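Local coordinates for water-Soluble Chlorophyll Protein (Brassica oleracea var. botrytis, PDB 6S2Z) that binds chlorophyll, here chlorophyll b, within a water-soluble tetramer of beta-trefoil subunits related to Kunitz-type protease inhibitors, at residues Q47-Y52 / L152-L157; P57-Y62 / E81-I86. All coordinates share one frame; numbering follows the deposited sequence.

Contact 1 (Q47-Y52 / L152-L157); sequences QTLLPY and LGAPQL. With CHL (chlorophyll b), chain B.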
loop_
_atom_site.group_PDB
_atom_site.type_symbol
_atom_site.label_atom_id
_atom_site.label_comp_id
_atom_site.label_asym_id
_atom_site.label_seq_id
_atom_site.Cartn_x
_atom_site.Cartn_y
_atom_site.Cartn_z
ATOM N N GLN A 47 16.024 3.122 -9.511
ATOM C CA GLN A 47 16.164 2.307 -10.705
ATOM C C GLN A 47 15.246 1.109 -10.547
ATOM O O GLN A 47 15.355 0.384 -9.563
ATOM C CB GLN A 47 17.601 1.852 -10.960
ATOM C CG GLN A 47 17.711 1.020 -12.231
ATOM C CD GLN A 47 19.026 0.296 -12.422
ATOM O OE1 GLN A 47 19.867 0.226 -11.523
ATOM N NE2 GLN A 47 19.202 -0.269 -13.609
ATOM N N THR A 48 14.354 0.896 -11.509
ATOM C CA THR A 48 13.531 -0.302 -11.422
ATOM C C THR A 48 14.441 -1.515 -11.581
ATOM O O THR A 48 15.394 -1.451 -12.345
ATOM C CB THR A 48 12.385 -0.311 -12.449
ATOM O OG1 THR A 48 11.716 -1.575 -12.334
ATOM C CG2 THR A 48 12.830 -0.127 -13.885
ATOM N N LEU A 49 14.125 -2.617 -10.891
ATOM C CA LEU A 49 14.926 -3.829 -10.983
ATOM C C LEU A 49 14.599 -4.629 -12.239
ATOM O O LEU A 49 15.412 -5.444 -12.654
ATOM C CB LEU A 49 14.685 -4.669 -9.730
ATOM C CG LEU A 49 15.275 -4.108 -8.430
ATOM C CD1 LEU A 49 14.767 -4.919 -7.237
ATOM C CD2 LEU A 49 16.822 -4.059 -8.479
ATOM N N LEU A 50 13.417 -4.397 -12.832
ATOM C CA LEU A 50 12.877 -5.225 -13.907
ATOM C C LEU A 50 13.607 -4.937 -15.221
ATOM O O LEU A 50 13.660 -3.796 -15.664
ATOM C CB LEU A 50 11.362 -5.007 -14.037
ATOM C CG LEU A 50 10.522 -5.174 -12.756
ATOM C CD1 LEU A 50 9.036 -5.204 -13.074
ATOM C CD2 LEU A 50 10.902 -6.432 -11.999
ATOM N N PRO A 51 14.173 -5.967 -15.895
ATOM C CA PRO A 51 14.998 -5.767 -17.093
ATOM C C PRO A 51 14.466 -5.015 -18.326
ATOM O O PRO A 51 15.256 -4.391 -19.045
ATOM C CB PRO A 51 15.464 -7.193 -17.478
ATOM C CG PRO A 51 14.501 -8.150 -16.774
ATOM C CD PRO A 51 14.073 -7.397 -15.525
ATOM N N TYR A 52 13.164 -5.070 -18.622
ATOM C CA TYR A 52 12.750 -4.479 -19.896
ATOM C C TYR A 52 11.948 -3.191 -19.699
ATOM O O TYR A 52 11.337 -2.690 -20.634
ATOM C CB TYR A 52 11.971 -5.483 -20.748
ATOM C CG TYR A 52 12.663 -6.813 -20.894
ATOM C CD1 TYR A 52 13.704 -6.977 -21.801
ATOM C CD2 TYR A 52 12.304 -7.896 -20.098
ATOM C CE1 TYR A 52 14.348 -8.195 -21.936
ATOM C CE2 TYR A 52 12.937 -9.123 -20.223
ATOM C CZ TYR A 52 13.953 -9.272 -21.155
ATOM O OH TYR A 52 14.584 -10.472 -21.299
ATOM N N LEU A 152 13.037 -3.678 -2.426
ATOM C CA LEU A 152 13.876 -4.856 -2.583
ATOM C C LEU A 152 15.316 -4.424 -2.818
ATOM O O LEU A 152 16.038 -5.035 -3.601
ATOM C CB LEU A 152 13.370 -5.686 -3.768
ATOM C CG LEU A 152 11.911 -6.152 -3.692
ATOM C CD1 LEU A 152 11.403 -6.469 -5.098
ATOM C CD2 LEU A 152 11.759 -7.366 -2.757
ATOM N N GLY A 153 15.702 -3.330 -2.163
ATOM C CA GLY A 153 17.031 -2.766 -2.285
ATOM C C GLY A 153 17.328 -2.189 -3.668
ATOM O O GLY A 153 18.490 -2.015 -4.007
ATOM N N ALA A 154 16.301 -1.909 -4.474
ATOM C CA ALA A 154 16.511 -1.284 -5.780
ATOM C C ALA A 154 17.257 0.041 -5.618
ATOM O O ALA A 154 16.947 0.842 -4.730
ATOM C CB ALA A 154 15.184 -1.071 -6.465
ATOM N N PRO A 155 18.274 0.338 -6.460
ATOM C CA PRO A 155 19.020 1.594 -6.332
ATOM C C PRO A 155 18.110 2.809 -6.140
ATOM O O PRO A 155 17.215 3.054 -6.947
ATOM C CB PRO A 155 19.726 1.670 -7.688
ATOM C CG PRO A 155 20.016 0.228 -8.015
ATOM C CD PRO A 155 18.775 -0.519 -7.553
ATOM N N GLN A 156 18.386 3.591 -5.084
ATOM C CA GLN A 156 17.616 4.776 -4.731
ATOM C C GLN A 156 18.530 6.000 -4.831
ATOM O O GLN A 156 19.561 6.040 -4.167
ATOM C CB GLN A 156 17.095 4.582 -3.307
ATOM C CG GLN A 156 16.098 5.628 -2.844
ATOM C CD GLN A 156 14.808 5.464 -3.611
ATOM O OE1 GLN A 156 14.279 4.349 -3.739
ATOM N NE2 GLN A 156 14.301 6.577 -4.143
ATOM N N LEU A 157 18.141 7.001 -5.639
ATOM C CA LEU A 157 19.005 8.137 -5.956
ATOM C C LEU A 157 19.183 9.082 -4.754
ATOM O O LEU A 157 18.210 9.503 -4.116
ATOM C CB LEU A 157 18.444 8.898 -7.164
ATOM C CG LEU A 157 18.922 8.462 -8.545
ATOM C CD1 LEU A 157 18.367 7.108 -8.951
ATOM C CD2 LEU A 157 18.542 9.505 -9.587
HETATM MG MG CHL B . 6.578 4.428 -9.623
HETATM C CHA CHL B . 8.097 1.729 -11.011
HETATM C CHB CHL B . 6.440 2.693 -6.733
HETATM C CHC CHL B . 4.535 6.805 -8.351
HETATM C CHD CHL B . 6.008 5.705 -12.839
HETATM N NA CHL B . 7.336 2.696 -8.920
HETATM C C1A CHL B . 7.997 1.837 -9.549
HETATM C C2A CHL B . 8.609 0.779 -8.729
HETATM C C3A CHL B . 7.916 0.983 -7.426
HETATM C C4A CHL B . 7.171 2.210 -7.704
HETATM C CMA CHL B . 6.967 -0.153 -7.145
HETATM C CAA CHL B . 10.131 0.732 -8.729
HETATM C CBA CHL B . 10.756 -0.240 -7.761
HETATM C CGA CHL B . 10.982 -1.648 -8.225
HETATM O O1A CHL B . 11.931 -1.925 -8.830
HETATM O O2A CHL B . 10.087 -2.682 -7.845
HETATM N NB CHL B . 5.656 4.719 -7.797
HETATM C C1B CHL B . 5.659 3.925 -6.738
HETATM C C2B CHL B . 4.860 4.340 -5.592
HETATM C C3B CHL B . 4.306 5.560 -6.102
HETATM C C4B CHL B . 4.854 5.696 -7.446
HETATM C CMB CHL B . 4.661 3.674 -4.273
HETATM C CAB CHL B . 3.398 6.495 -5.419
HETATM C CBB CHL B . 2.347 6.124 -4.792
HETATM N NC CHL B . 5.466 5.985 -10.431
HETATM C C1C CHL B . 4.690 6.835 -9.801
HETATM C C2C CHL B . 4.051 7.820 -10.666
HETATM C C3C CHL B . 4.478 7.510 -11.981
HETATM C C4C CHL B . 5.323 6.358 -11.715
HETATM C CMC CHL B . 3.128 8.922 -10.365
HETATM O OMC CHL B . 2.813 9.200 -9.264
HETATM C CAC CHL B . 4.104 8.189 -13.262
HETATM C CBC CHL B . 2.853 7.611 -13.812
HETATM N ND CHL B . 6.954 3.920 -11.564
HETATM C C1D CHL B . 6.694 4.424 -12.744
HETATM C C2D CHL B . 7.186 3.577 -13.852
HETATM C C3D CHL B . 7.773 2.500 -13.075
HETATM C C4D CHL B . 7.592 2.779 -11.830
HETATM C CMD CHL B . 7.226 3.684 -15.345
HETATM C CAD CHL B . 8.479 1.214 -13.193
HETATM O OBD CHL B . 8.841 0.682 -14.257
HETATM C CBD CHL B . 8.723 0.683 -11.844
HETATM C CGD CHL B . 8.207 -0.704 -11.686
HETATM O O1D CHL B . 8.929 -1.606 -11.507
HETATM O O2D CHL B . 6.844 -1.019 -11.759
HETATM C CED CHL B . 6.429 -2.325 -11.903
HETATM C C1 CHL B . 9.553 -3.708 -8.628
HETATM C C2 CHL B . 8.704 -4.508 -7.703
HETATM C C3 CHL B . 7.584 -5.095 -8.104
HETATM C C4 CHL B . 7.166 -5.007 -9.505
HETATM C C5 CHL B . 6.742 -5.860 -7.164
HETATM C C6 CHL B . 5.388 -5.214 -7.054
HETATM C C7 CHL B . 5.410 -3.726 -6.822
HETATM C C8 CHL B . 3.993 -3.191 -6.752
HETATM C C9 CHL B . 3.593 -2.442 -8.003
HETATM C C10 CHL B . 3.780 -2.357 -5.512
HETATM C C11 CHL B . 3.731 -3.254 -4.324
HETATM C C12 CHL B . 3.048 -2.531 -3.203
HETATM C C13 CHL B . 3.397 -3.096 -1.843
HETATM C C14 CHL B . 2.836 -4.479 -1.637
HETATM C C15 CHL B . 2.874 -2.168 -0.772
HETATM C C16 CHL B . 3.509 -2.465 0.576
HETATM C C17 CHL B . 2.962 -1.577 1.680
HETATM C C18 CHL B . 3.890 -1.595 2.872
HETATM C C19 CHL B . 3.981 -0.242 3.487
HETATM C C20 CHL B . 3.343 -2.526 3.890
#

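Contact 2 (P57-Y62 / E81-I86); sequences PVSFGY and EFRSEI. With CHL (chlorophyll b), chain B.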
loop_
_atom_site.group_PDB
_atom_site.type_symbol
_atom_site.label_atom_id
_atom_site.label_comp_id
_atom_site.label_asym_id
_atom_site.label_seq_id
_atom_site.Cartn_x
_atom_site.Cartn_y
_atom_site.Cartn_z
ATOM N N PRO A 57 9.992 8.631 -18.974
ATOM C CA PRO A 57 10.690 9.661 -19.742
ATOM C C PRO A 57 10.948 10.961 -18.990
ATOM O O PRO A 57 10.117 11.386 -18.177
ATOM C CB PRO A 57 9.725 9.951 -20.900
ATOM C CG PRO A 57 9.000 8.634 -21.077
ATOM C CD PRO A 57 8.793 8.124 -19.663
ATOM N N VAL A 58 12.097 11.579 -19.309
ATOM C CA VAL A 58 12.439 12.907 -18.824
ATOM C C VAL A 58 12.766 13.833 -19.998
ATOM O O VAL A 58 13.008 13.394 -21.133
ATOM C CB VAL A 58 13.616 12.852 -17.841
ATOM C CG1 VAL A 58 13.364 11.863 -16.717
ATOM C CG2 VAL A 58 14.909 12.524 -18.583
ATOM N N SER A 59 12.786 15.137 -19.694
ATOM C CA SER A 59 13.311 16.119 -20.622
ATOM C C SER A 59 14.216 17.078 -19.860
ATOM O O SER A 59 14.073 17.251 -18.644
ATOM C CB SER A 59 12.212 16.835 -21.368
ATOM O OG SER A 59 11.434 17.614 -20.477
ATOM N N PHE A 60 15.175 17.648 -20.599
ATOM C CA PHE A 60 16.198 18.522 -20.059
ATOM C C PHE A 60 15.940 19.916 -20.613
ATOM O O PHE A 60 15.578 20.051 -21.781
ATOM C CB PHE A 60 17.596 17.992 -20.385
ATOM C CG PHE A 60 17.847 16.535 -20.052
ATOM C CD1 PHE A 60 18.026 16.112 -18.739
ATOM C CD2 PHE A 60 17.929 15.584 -21.052
ATOM C CE1 PHE A 60 18.278 14.781 -18.440
ATOM C CE2 PHE A 60 18.161 14.245 -20.747
ATOM C CZ PHE A 60 18.351 13.839 -19.442
ATOM N N GLY A 61 16.074 20.924 -19.746
ATOM C CA GLY A 61 16.033 22.327 -20.137
ATOM C C GLY A 61 17.021 23.150 -19.308
ATOM O O GLY A 61 17.204 22.873 -18.125
ATOM N N TYR A 62 17.674 24.133 -19.945
ATOM C CA TYR A 62 18.646 25.003 -19.299
ATOM C C TYR A 62 17.977 25.846 -18.220
ATOM O O TYR A 62 16.874 26.345 -18.424
ATOM C CB TYR A 62 19.345 25.910 -20.319
ATOM C CG TYR A 62 20.356 25.198 -21.182
ATOM C CD1 TYR A 62 21.473 24.601 -20.614
ATOM C CD2 TYR A 62 20.192 25.091 -22.559
ATOM C CE1 TYR A 62 22.404 23.919 -21.387
ATOM C CE2 TYR A 62 21.127 24.433 -23.354
ATOM C CZ TYR A 62 22.234 23.838 -22.760
ATOM O OH TYR A 62 23.161 23.160 -23.497
ATOM N N GLU A 81 12.975 16.992 -15.691
ATOM C CA GLU A 81 11.605 16.742 -15.285
ATOM C C GLU A 81 11.058 15.479 -15.933
ATOM O O GLU A 81 11.267 15.229 -17.117
ATOM C CB GLU A 81 10.686 17.949 -15.462
ATOM C CG GLU A 81 10.618 18.501 -16.859
ATOM C CD GLU A 81 9.348 19.303 -17.102
ATOM O OE1 GLU A 81 8.429 19.233 -16.289
ATOM O OE2 GLU A 81 9.278 19.982 -18.123
ATOM N N PHE A 82 10.359 14.692 -15.121
ATOM C CA PHE A 82 9.613 13.555 -15.623
ATOM C C PHE A 82 8.466 14.035 -16.512
ATOM O O PHE A 82 7.834 15.061 -16.251
ATOM C CB PHE A 82 9.128 12.699 -14.452
ATOM C CG PHE A 82 10.148 11.724 -13.939
ATOM C CD1 PHE A 82 10.719 10.789 -14.787
ATOM C CD2 PHE A 82 10.528 11.740 -12.604
ATOM C CE1 PHE A 82 11.619 9.858 -14.294
ATOM C CE2 PHE A 82 11.443 10.818 -12.116
ATOM C CZ PHE A 82 11.980 9.876 -12.960
ATOM N N ARG A 83 8.216 13.275 -17.577
ATOM C CA ARG A 83 7.198 13.633 -18.546
ATOM C C ARG A 83 6.195 12.494 -18.584
ATOM O O ARG A 83 6.522 11.396 -19.046
ATOM C CB ARG A 83 7.822 13.838 -19.929
ATOM C CG ARG A 83 8.869 14.940 -20.006
ATOM C CD ARG A 83 8.353 16.350 -19.785
ATOM N NE ARG A 83 7.337 16.820 -20.716
ATOM C CZ ARG A 83 7.552 17.118 -22.001
ATOM N NH1 ARG A 83 8.751 16.965 -22.543
ATOM N NH2 ARG A 83 6.559 17.552 -22.758
ATOM N N SER A 84 4.986 12.780 -18.069
ATOM C CA SER A 84 3.913 11.804 -17.962
ATOM C C SER A 84 2.543 12.484 -17.947
ATOM O O SER A 84 2.266 13.322 -17.092
ATOM C CB SER A 84 4.084 10.952 -16.743
ATOM O OG SER A 84 3.161 9.887 -16.815
ATOM N N GLU A 85 1.679 12.073 -18.882
ATOM C CA GLU A 85 0.279 12.477 -18.898
ATOM C C GLU A 85 -0.380 12.056 -17.587
ATOM O O GLU A 85 -0.956 12.874 -16.883
ATOM C CB GLU A 85 -0.460 11.847 -20.085
ATOM C CG GLU A 85 -1.524 12.762 -20.672
ATOM C CD GLU A 85 -0.915 13.864 -21.520
ATOM O OE1 GLU A 85 -0.950 13.738 -22.765
ATOM O OE2 GLU A 85 -0.377 14.825 -20.937
ATOM N N ILE A 86 -0.272 10.762 -17.282
ATOM C CA ILE A 86 -0.790 10.164 -16.062
ATOM C C ILE A 86 0.143 10.531 -14.905
ATOM O O ILE A 86 1.351 10.314 -14.987
ATOM C CB ILE A 86 -0.897 8.634 -16.264
ATOM C CG1 ILE A 86 -2.031 8.282 -17.239
ATOM C CG2 ILE A 86 -1.032 7.900 -14.927
ATOM C CD1 ILE A 86 -1.624 7.369 -18.380
HETATM MG MG CHL B . 6.578 4.428 -9.623
HETATM C CHA CHL B . 8.097 1.729 -11.011
HETATM C CHB CHL B . 6.440 2.693 -6.733
HETATM C CHC CHL B . 4.535 6.805 -8.351
HETATM C CHD CHL B . 6.008 5.705 -12.839
HETATM N NA CHL B . 7.336 2.696 -8.920
HETATM C C1A CHL B . 7.997 1.837 -9.549
HETATM C C2A CHL B . 8.609 0.779 -8.729
HETATM C C3A CHL B . 7.916 0.983 -7.426
HETATM C C4A CHL B . 7.171 2.210 -7.704
HETATM C CMA CHL B . 6.967 -0.153 -7.145
HETATM C CAA CHL B . 10.131 0.732 -8.729
HETATM C CBA CHL B . 10.756 -0.240 -7.761
HETATM C CGA CHL B . 10.982 -1.648 -8.225
HETATM O O1A CHL B . 11.931 -1.925 -8.830
HETATM O O2A CHL B . 10.087 -2.682 -7.845
HETATM N NB CHL B . 5.656 4.719 -7.797
HETATM C C1B CHL B . 5.659 3.925 -6.738
HETATM C C2B CHL B . 4.860 4.340 -5.592
HETATM C C3B CHL B . 4.306 5.560 -6.102
HETATM C C4B CHL B . 4.854 5.696 -7.446
HETATM C CMB CHL B . 4.661 3.674 -4.273
HETATM C CAB CHL B . 3.398 6.495 -5.419
HETATM C CBB CHL B . 2.347 6.124 -4.792
HETATM N NC CHL B . 5.466 5.985 -10.431
HETATM C C1C CHL B . 4.690 6.835 -9.801
HETATM C C2C CHL B . 4.051 7.820 -10.666
HETATM C C3C CHL B . 4.478 7.510 -11.981
HETATM C C4C CHL B . 5.323 6.358 -11.715
HETATM C CMC CHL B . 3.128 8.922 -10.365
HETATM O OMC CHL B . 2.813 9.200 -9.264
HETATM C CAC CHL B . 4.104 8.189 -13.262
HETATM C CBC CHL B . 2.853 7.611 -13.812
HETATM N ND CHL B . 6.954 3.920 -11.564
HETATM C C1D CHL B . 6.694 4.424 -12.744
HETATM C C2D CHL B . 7.186 3.577 -13.852
HETATM C C3D CHL B . 7.773 2.500 -13.075
HETATM C C4D CHL B . 7.592 2.779 -11.830
HETATM C CMD CHL B . 7.226 3.684 -15.345
HETATM C CAD CHL B . 8.479 1.214 -13.193
HETATM O OBD CHL B . 8.841 0.682 -14.257
HETATM C CBD CHL B . 8.723 0.683 -11.844
HETATM C CGD CHL B . 8.207 -0.704 -11.686
HETATM O O1D CHL B . 8.929 -1.606 -11.507
HETATM O O2D CHL B . 6.844 -1.019 -11.759
HETATM C CED CHL B . 6.429 -2.325 -11.903
HETATM C C1 CHL B . 9.553 -3.708 -8.628
HETATM C C2 CHL B . 8.704 -4.508 -7.703
HETATM C C3 CHL B . 7.584 -5.095 -8.104
HETATM C C4 CHL B . 7.166 -5.007 -9.505
HETATM C C5 CHL B . 6.742 -5.860 -7.164
HETATM C C6 CHL B . 5.388 -5.214 -7.054
HETATM C C7 CHL B . 5.410 -3.726 -6.822
HETATM C C8 CHL B . 3.993 -3.191 -6.752
HETATM C C9 CHL B . 3.593 -2.442 -8.003
HETATM C C10 CHL B . 3.780 -2.357 -5.512
HETATM C C11 CHL B . 3.731 -3.254 -4.324
HETATM C C12 CHL B . 3.048 -2.531 -3.203
HETATM C C13 CHL B . 3.397 -3.096 -1.843
HETATM C C14 CHL B . 2.836 -4.479 -1.637
HETATM C C15 CHL B . 2.874 -2.168 -0.772
HETATM C C16 CHL B . 3.509 -2.465 0.576
HETATM C C17 CHL B . 2.962 -1.577 1.680
HETATM C C18 CHL B . 3.890 -1.595 2.872
HETATM C C19 CHL B . 3.981 -0.242 3.487
HETATM C C20 CHL B . 3.343 -2.526 3.890
#

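Contact 1 (Q47-Y52 / L152-L157)
Leu49 lays its branched end over Ala154 in this beta-trefoil subunit, where the loop that follows strand 44-47 meets the start of strand 155-160 beside a bound chlorophyll b. Leu49 CG stands 3.6 Å from Ala154 CB, and the two methyls beyond it part: CD1 goes to Leu152 CB, while CD2 lies between Ala154 and the ring carbon CD of Pro155. CG lies anti to the carbonyl carbon (chi1 -71°), which sends the branch across to the 152-157 segment. The backbone N of the same residue faces the pigment. Gln47 comes at Pro155 obliquely. Its chain is extended, with CB beside the proline CB and OE1 3.5 Å from the proline CG; the amide NE2 is held by Gly28 O and Ser25 OG. One backbone bond ties the segments, Gln47 N to Pro155 O at 2.8 Å.

On the other side of the loop Thr48 turns away from 152-157 and toward the chlorophyll. Its hydroxyl OG1 donates to O1D, the carbonyl oxygen of the pigment's methyl ester, at 2.9 Å, and the same OG1 accepts a weak bond from Leu50 N. Ile86 of the second subunit packs on Leu49 and Leu50, so the loop also lies at a subunit interface. The phytyl ester of the chlorophyll is gripped by the backbone: Leu49 N donates to its carbonyl oxygen O1A at 3.1 Å, with 159° at the hydrogen.

Contact 2 (P57-Y62 / E81-I86)
Strands 58-62 and 78-82 run antiparallel here, with Val58 and Phe82 as a non-hydrogen-bonded pair whose CA atoms are 4.3 Å apart, and Ser59 and Glu81 as the hydrogen-bonded pair next to it. Ser59 N donates to Glu81 O at 3.0 Å, and Glu81 N returns a bond to Ser59 O at 3.2 Å. A third bond, Arg83 N to Pro57 O at 2.7 Å, carries the pairing just beyond strand 78-82.

On one face Val58 and Phe82 meet. Val58 CG1 lies anti to the carbonyl carbon (chi1 -53°), and this places the methyl beside the CD1 and CE1 corner of the phenylalanine ring, 3.4 Å from CD1, in an oblique approach. Pro57 O sits at the edge of the same ring, in its plane. Ser59 and Glu81 point to the other face, and Arg83 from just past the strand comes in beside the serine. Arg83 is bent at chi2 and chi3, near -60° at each, so its chain folds back over Ser59: CD comes to 3.4 Å from Ser59 OG, and NH1 lies beside Ser59 CB. The guanidinium has a weak bond from NH1 to Gly15 O. Glu81 CG borders the serine hydroxyl.

Past the strand, Ser84 OG donates to Ile86 O at 2.6 Å, bridging across Glu85 beside the chlorophyll, where Ile86 O approaches the pigment's CBC. Within the beta-trefoil, strand 18-22 covers Val58 through Ile20 and Pro57 through Phe19, Ile80 of strand 78-82 also packs on Val58, and the Phe82 ring meets Trp97 of strand 97-99 at about 45°.

How the contacts relate
Contact 2 falls within the long span between the two segments of contact 1: 47-52 comes first, then 57-62 and 81-86, and 152-157 last. Their centres are 19 Å apart and their nearest atoms about 7 Å, without touching. Contact 1 joins the end of strand 44-47 to strand 155-160, and contact 2 joins strands 58-62 and 78-82. What they share is the pigment, which each borders with a loop: 47-52 hydrogen-bonds its ester carbonyl oxygens, while 84-86 lies by its CBC atom. Both also meet the second subunit: Leu50 of one subunit packs on Ile86 of the second, consistent with pigment binding and tetramer assembly using the same loops.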